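Local structure of peroxiredoxin 6 (2V2G) at residues V44-L49 / K78-D83; R51-E56 / D83-S88. The protein probably reduces hydrogen peroxide and organic hydroperoxides to water and alcohols as a thiol-specific peroxidase of the Prx6 subfamily. The protein carries 1 engineered substitution. All coordinates share one frame; numbering follows the deposited sequence.

Contact 1: V44-L49 / K78-D83; sequences VSTTEL and KEWSED. Engineered in segment 44-49: S45 (natural residue Cys). With BEZ (benzoic acid), chain E.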
# COMPACT_ATOMS: atom_id res chain seq x y z
N VAL A 44 0.23 -18.73 1.14
CA VAL A 44 0.66 -17.32 1.43
C VAL A 44 -0.09 -16.73 2.61
O VAL A 44 0.49 -16.09 3.46
CB VAL A 44 0.60 -16.40 0.17
CG1 VAL A 44 0.76 -14.89 0.53
CG2 VAL A 44 1.67 -16.91 -0.87
N SER A 45 -1.41 -16.95 2.61
CA SER A 45 -2.28 -16.45 3.67
C SER A 45 -1.80 -16.96 5.03
O SER A 45 -1.80 -16.19 6.02
CB SER A 45 -3.71 -16.87 3.47
OG SER A 45 -4.26 -16.25 2.31
N THR A 46 -1.35 -18.19 5.06
CA THR A 46 -0.84 -18.80 6.31
C THR A 46 0.44 -18.10 6.73
O THR A 46 0.61 -17.71 7.90
CB THR A 46 -0.66 -20.33 6.21
OG1 THR A 46 -1.84 -20.93 5.73
CG2 THR A 46 -0.38 -21.02 7.62
N THR A 47 1.37 -17.91 5.79
CA THR A 47 2.59 -17.13 6.11
C THR A 47 2.29 -15.71 6.63
O THR A 47 3.00 -15.19 7.50
CB THR A 47 3.60 -17.05 4.91
OG1 THR A 47 3.13 -16.15 3.90
CG2 THR A 47 3.85 -18.46 4.34
N GLU A 48 1.27 -15.05 6.06
CA GLU A 48 0.92 -13.69 6.46
C GLU A 48 0.32 -13.58 7.86
O GLU A 48 0.83 -12.80 8.71
CB GLU A 48 -0.04 -13.08 5.45
CG GLU A 48 0.62 -12.75 4.15
CD GLU A 48 -0.39 -12.05 3.25
OE1 GLU A 48 -1.52 -12.54 3.21
OE2 GLU A 48 -0.06 -10.98 2.68
N LEU A 49 -0.71 -14.38 8.12
CA LEU A 49 -1.30 -14.37 9.48
C LEU A 49 -0.27 -14.87 10.50
O LEU A 49 -0.24 -14.40 11.63
CB LEU A 49 -2.63 -15.13 9.53
CG LEU A 49 -3.83 -14.28 9.10
CD1 LEU A 49 -3.83 -13.84 7.66
CD2 LEU A 49 -5.14 -15.03 9.42
N LYS A 78 -11.37 -21.12 12.90
CA LYS A 78 -10.87 -21.73 14.13
C LYS A 78 -9.92 -22.90 13.85
O LYS A 78 -8.84 -22.97 14.44
CB LYS A 78 -12.02 -22.11 15.07
CG LYS A 78 -12.51 -20.88 15.88
CD LYS A 78 -13.63 -21.18 16.89
CE LYS A 78 -14.45 -19.91 17.25
NZ LYS A 78 -15.63 -20.34 18.06
N GLU A 79 -10.28 -23.75 12.90
CA GLU A 79 -9.44 -24.89 12.55
C GLU A 79 -8.14 -24.43 11.89
O GLU A 79 -7.04 -24.84 12.26
CB GLU A 79 -10.14 -25.82 11.59
CG GLU A 79 -9.33 -27.08 11.31
CD GLU A 79 -9.97 -28.03 10.31
OE1 GLU A 79 -11.03 -27.70 9.74
OE2 GLU A 79 -9.38 -29.11 10.07
N TRP A 80 -8.27 -23.56 10.92
CA TRP A 80 -7.08 -23.06 10.24
C TRP A 80 -6.15 -22.27 11.16
O TRP A 80 -4.95 -22.25 10.94
CB TRP A 80 -7.51 -22.23 9.04
CG TRP A 80 -6.37 -21.64 8.28
CD1 TRP A 80 -5.30 -22.29 7.73
CD2 TRP A 80 -6.19 -20.26 7.98
NE1 TRP A 80 -4.50 -21.40 7.07
CE2 TRP A 80 -5.01 -20.14 7.21
CE3 TRP A 80 -6.93 -19.11 8.26
CZ2 TRP A 80 -4.55 -18.91 6.73
CZ3 TRP A 80 -6.45 -17.87 7.78
CH2 TRP A 80 -5.27 -17.79 7.04
N SER A 81 -6.69 -21.60 12.17
CA SER A 81 -5.88 -20.84 13.07
C SER A 81 -4.78 -21.73 13.74
O SER A 81 -3.70 -21.25 14.03
CB SER A 81 -6.73 -20.14 14.14
OG SER A 81 -7.47 -19.05 13.64
N GLU A 82 -5.05 -23.03 13.93
CA GLU A 82 -4.04 -23.96 14.47
C GLU A 82 -2.85 -24.12 13.51
O GLU A 82 -1.70 -24.27 13.95
CB GLU A 82 -4.66 -25.32 14.77
CG GLU A 82 -5.69 -25.30 15.91
CD GLU A 82 -5.21 -24.53 17.17
OE1 GLU A 82 -4.16 -24.89 17.72
OE2 GLU A 82 -5.87 -23.56 17.62
N ASP A 83 -3.12 -24.10 12.21
CA ASP A 83 -2.07 -24.14 11.19
C ASP A 83 -1.28 -22.82 11.22
O ASP A 83 -0.05 -22.82 11.11
CB ASP A 83 -2.66 -24.35 9.79
CG ASP A 83 -3.25 -25.75 9.56
OD1 ASP A 83 -3.20 -26.68 10.43
OD2 ASP A 83 -3.80 -25.90 8.44
C BEZ E . -2.35 -18.26 -1.08
O1 BEZ E . -1.29 -18.95 -1.44
O2 BEZ E . -2.65 -17.76 0.08
C1 BEZ E . -3.29 -18.14 -2.22
C2 BEZ E . -4.63 -17.91 -1.98
C3 BEZ E . -5.49 -17.82 -3.05
C4 BEZ E . -5.01 -18.02 -4.34
C5 BEZ E . -3.64 -18.22 -4.60
C6 BEZ E . -2.77 -18.30 -3.52
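The indole of W80 lies against the helix turn S45-L49 and touches it at three places. Its NE1 donates to T46 OG1 at 3.0 Å; the N-H...O angle of 147° shows a moderately bent bond, although the hydroxyl oxygen sits only 6° out of the ring plane. T46 OG1 is also hydrogen-bonded to the backbone O of T42, so two partners fix its rotation. The six-membered ring brings the edge at CZ2 to 3.8 Å from S45 C, while L49 CD2 approaches CZ3 obliquely at 3.5 Å, the two side chains crossing at about a right angle. With CG anti to the backbone N (chi1 179°), the W80 side chain reaches across to segment 44-49; the axes of segments 44-49 and 78-83 come within 10.4 Å of each other. F41 and H37 add further ring contacts to the indole, and Y212 of the second subunit packs on it. At the N-terminal end of helix 43-54, V44 N donates to O1 of benzoic acid at 3.0 Å. S45 N donates to its O2 at 2.9 Å. S45 is an engineered replacement of the natural Cys; its OG is hydrogen-bonded to R128, which also binds the benzoic acid. A helix N-terminus with an arginine beside it, here holding a carboxyl group, is consistent with the peroxidatic pocket of peroxiredoxins, built on the thioredoxin fold.

Contact 2: R51-E56 / D83-S88; sequences RVIQLE and DVKCLS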
# COMPACT_ATOMS: atom_id res chain seq x y z
N ARG A 51 3.03 -14.34 10.32
CA ARG A 51 3.84 -13.16 10.51
C ARG A 51 3.22 -12.15 11.46
O ARG A 51 3.93 -11.52 12.25
CB ARG A 51 4.21 -12.52 9.16
CG ARG A 51 5.15 -11.37 9.28
CD ARG A 51 6.44 -11.70 10.03
NE ARG A 51 7.45 -10.64 9.99
CZ ARG A 51 8.40 -10.50 10.89
NH1 ARG A 51 8.46 -11.34 11.90
NH2 ARG A 51 9.26 -9.49 10.78
N VAL A 52 1.91 -11.92 11.31
CA VAL A 52 1.22 -11.00 12.21
C VAL A 52 1.30 -11.50 13.67
O VAL A 52 1.59 -10.69 14.56
CB VAL A 52 -0.21 -10.71 11.73
CG1 VAL A 52 -0.91 -9.77 12.71
CG2 VAL A 52 -0.15 -10.03 10.35
N ILE A 53 1.12 -12.78 13.91
CA ILE A 53 1.36 -13.34 15.27
C ILE A 53 2.79 -13.00 15.74
O ILE A 53 2.98 -12.51 16.86
CB ILE A 53 1.09 -14.89 15.38
CG1 ILE A 53 -0.38 -15.18 14.98
CG2 ILE A 53 1.59 -15.45 16.80
CD1 ILE A 53 -0.71 -16.62 15.03
N GLN A 54 3.80 -13.21 14.87
CA GLN A 54 5.16 -12.90 15.24
C GLN A 54 5.36 -11.44 15.65
O GLN A 54 6.19 -11.16 16.52
CB GLN A 54 6.18 -13.27 14.16
CG GLN A 54 6.27 -14.74 13.84
CD GLN A 54 7.16 -15.03 12.63
OE1 GLN A 54 7.64 -14.11 11.96
NE2 GLN A 54 7.36 -16.32 12.37
N LEU A 55 4.59 -10.54 15.00
CA LEU A 55 4.67 -9.12 15.24
C LEU A 55 3.63 -8.59 16.28
O LEU A 55 3.48 -7.37 16.43
CB LEU A 55 4.49 -8.37 13.90
CG LEU A 55 5.63 -8.56 12.91
CD1 LEU A 55 5.23 -7.94 11.51
CD2 LEU A 55 6.87 -7.87 13.47
N GLU A 56 2.88 -9.46 16.96
CA GLU A 56 1.73 -8.98 17.73
C GLU A 56 2.17 -7.97 18.83
O GLU A 56 1.50 -6.94 19.02
CB GLU A 56 0.92 -10.16 18.30
CG GLU A 56 1.13 -10.51 19.73
CD GLU A 56 0.36 -9.60 20.71
OE1 GLU A 56 -0.73 -9.04 20.34
OE2 GLU A 56 0.82 -9.48 21.86
N ASP A 83 -3.12 -24.10 12.21
CA ASP A 83 -2.07 -24.14 11.19
C ASP A 83 -1.28 -22.82 11.22
O ASP A 83 -0.05 -22.82 11.11
CB ASP A 83 -2.66 -24.35 9.79
CG ASP A 83 -3.25 -25.75 9.56
OD1 ASP A 83 -3.20 -26.68 10.43
OD2 ASP A 83 -3.80 -25.90 8.44
N VAL A 84 -1.99 -21.70 11.36
CA VAL A 84 -1.34 -20.38 11.45
C VAL A 84 -0.38 -20.30 12.65
O VAL A 84 0.75 -19.85 12.54
CB VAL A 84 -2.38 -19.23 11.52
CG1 VAL A 84 -1.71 -17.90 11.71
CG2 VAL A 84 -3.21 -19.17 10.24
N LYS A 85 -0.85 -20.73 13.82
CA LYS A 85 0.01 -20.74 15.01
C LYS A 85 1.26 -21.56 14.74
O LYS A 85 2.36 -21.14 15.06
CB LYS A 85 -0.75 -21.36 16.19
CG LYS A 85 -1.90 -20.55 16.70
CD LYS A 85 -2.67 -21.30 17.72
CE LYS A 85 -3.84 -20.51 18.16
NZ LYS A 85 -4.65 -21.26 19.14
N CYS A 86 1.09 -22.73 14.14
CA CYS A 86 2.21 -23.61 13.86
C CYS A 86 3.31 -22.90 13.05
O CYS A 86 4.48 -22.89 13.42
CB CYS A 86 1.68 -24.81 13.08
SG CYS A 86 2.92 -26.03 12.70
N LEU A 87 2.90 -22.33 11.94
CA LEU A 87 3.79 -21.69 11.03
C LEU A 87 4.43 -20.45 11.69
O LEU A 87 5.56 -20.08 11.37
CB LEU A 87 3.02 -21.32 9.75
CG LEU A 87 3.60 -21.55 8.34
CD1 LEU A 87 3.44 -20.33 7.54
CD2 LEU A 87 5.07 -22.01 8.32
N SER A 88 3.71 -19.80 12.58
CA SER A 88 4.23 -18.62 13.28
C SER A 88 5.39 -18.99 14.19
O SER A 88 6.26 -18.14 14.42
CB SER A 88 3.18 -17.91 14.13
OG SER A 88 2.97 -18.58 15.36
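I53 and Q54 meet S88 through side chains that leave helix 43-54 in similar first torsions. In I53, chi1 of -59° and an extended chi2 carry CD1 out to V84 CG1, 3.7 Å away, while CG2, on the other branch of CB, lies 3.7 Å from S88 OG. Q54 has its CG anti to the carbonyl carbon (chi1 -63°) and stays extended beyond it, which brings the amide to the backbone of S88. Two helices of the thioredoxin-like domain, 43-54 and 74-88, thus meet at their C-terminal ends, with the closest CA pair, Q54 and S88, 6.1 Å apart.

The apolar half of the interface is carried by I53, whose CB and CG2 cover the CB of S88 while CD1 extends toward V84 and the backbone of K85. V90, M94 and P95 from the following loop also touch I53, so this side chain sits between the end of helix 74-88 and the chain leaving it. S88 OG donates to K85 O at 2.6 Å, within its own helix, and is also hydrogen-bonded to V90 N. Those two bonds satisfy a buried hydroxyl that has the methyl of I53 beside it.

The polar half is more exposed and uses both ends of one amide. NE2 of Q54 donates to S88 O at 3.0 Å; the bond is nearly straight and the acceptor lies close to the amide plane, although the nitrogen is tilted from the plane of the S88 carbonyl. On the other end, Q54 OE1 accepts from R51 NH1 at 2.9 Å, the nitrogen lying in the carbonyl plane of the amide.

Contacts 1 and 2 are successive parts of one interface between helices 43-54 and 74-88; their centres lie 8 Å apart and D83 belongs to both. They join directly through packing: V84 CG1 of contact 2 reaches L49 C of contact 1 at 3.6 Å, and L87 CD1 comes equally close to T47 CA. Contact 1 holds S45, which replaces the predicted peroxidatic Cys, and two residues of the benzoic acid pocket. Contact 2 is farther away, with the side chain of V84 about 7 Å from that of S45. The side chain of L87 is about 10 Å from the benzoic acid. Both contacts touch the second subunit, where Y212 and S208 hydrogen-bond the carboxylate of the shared D83.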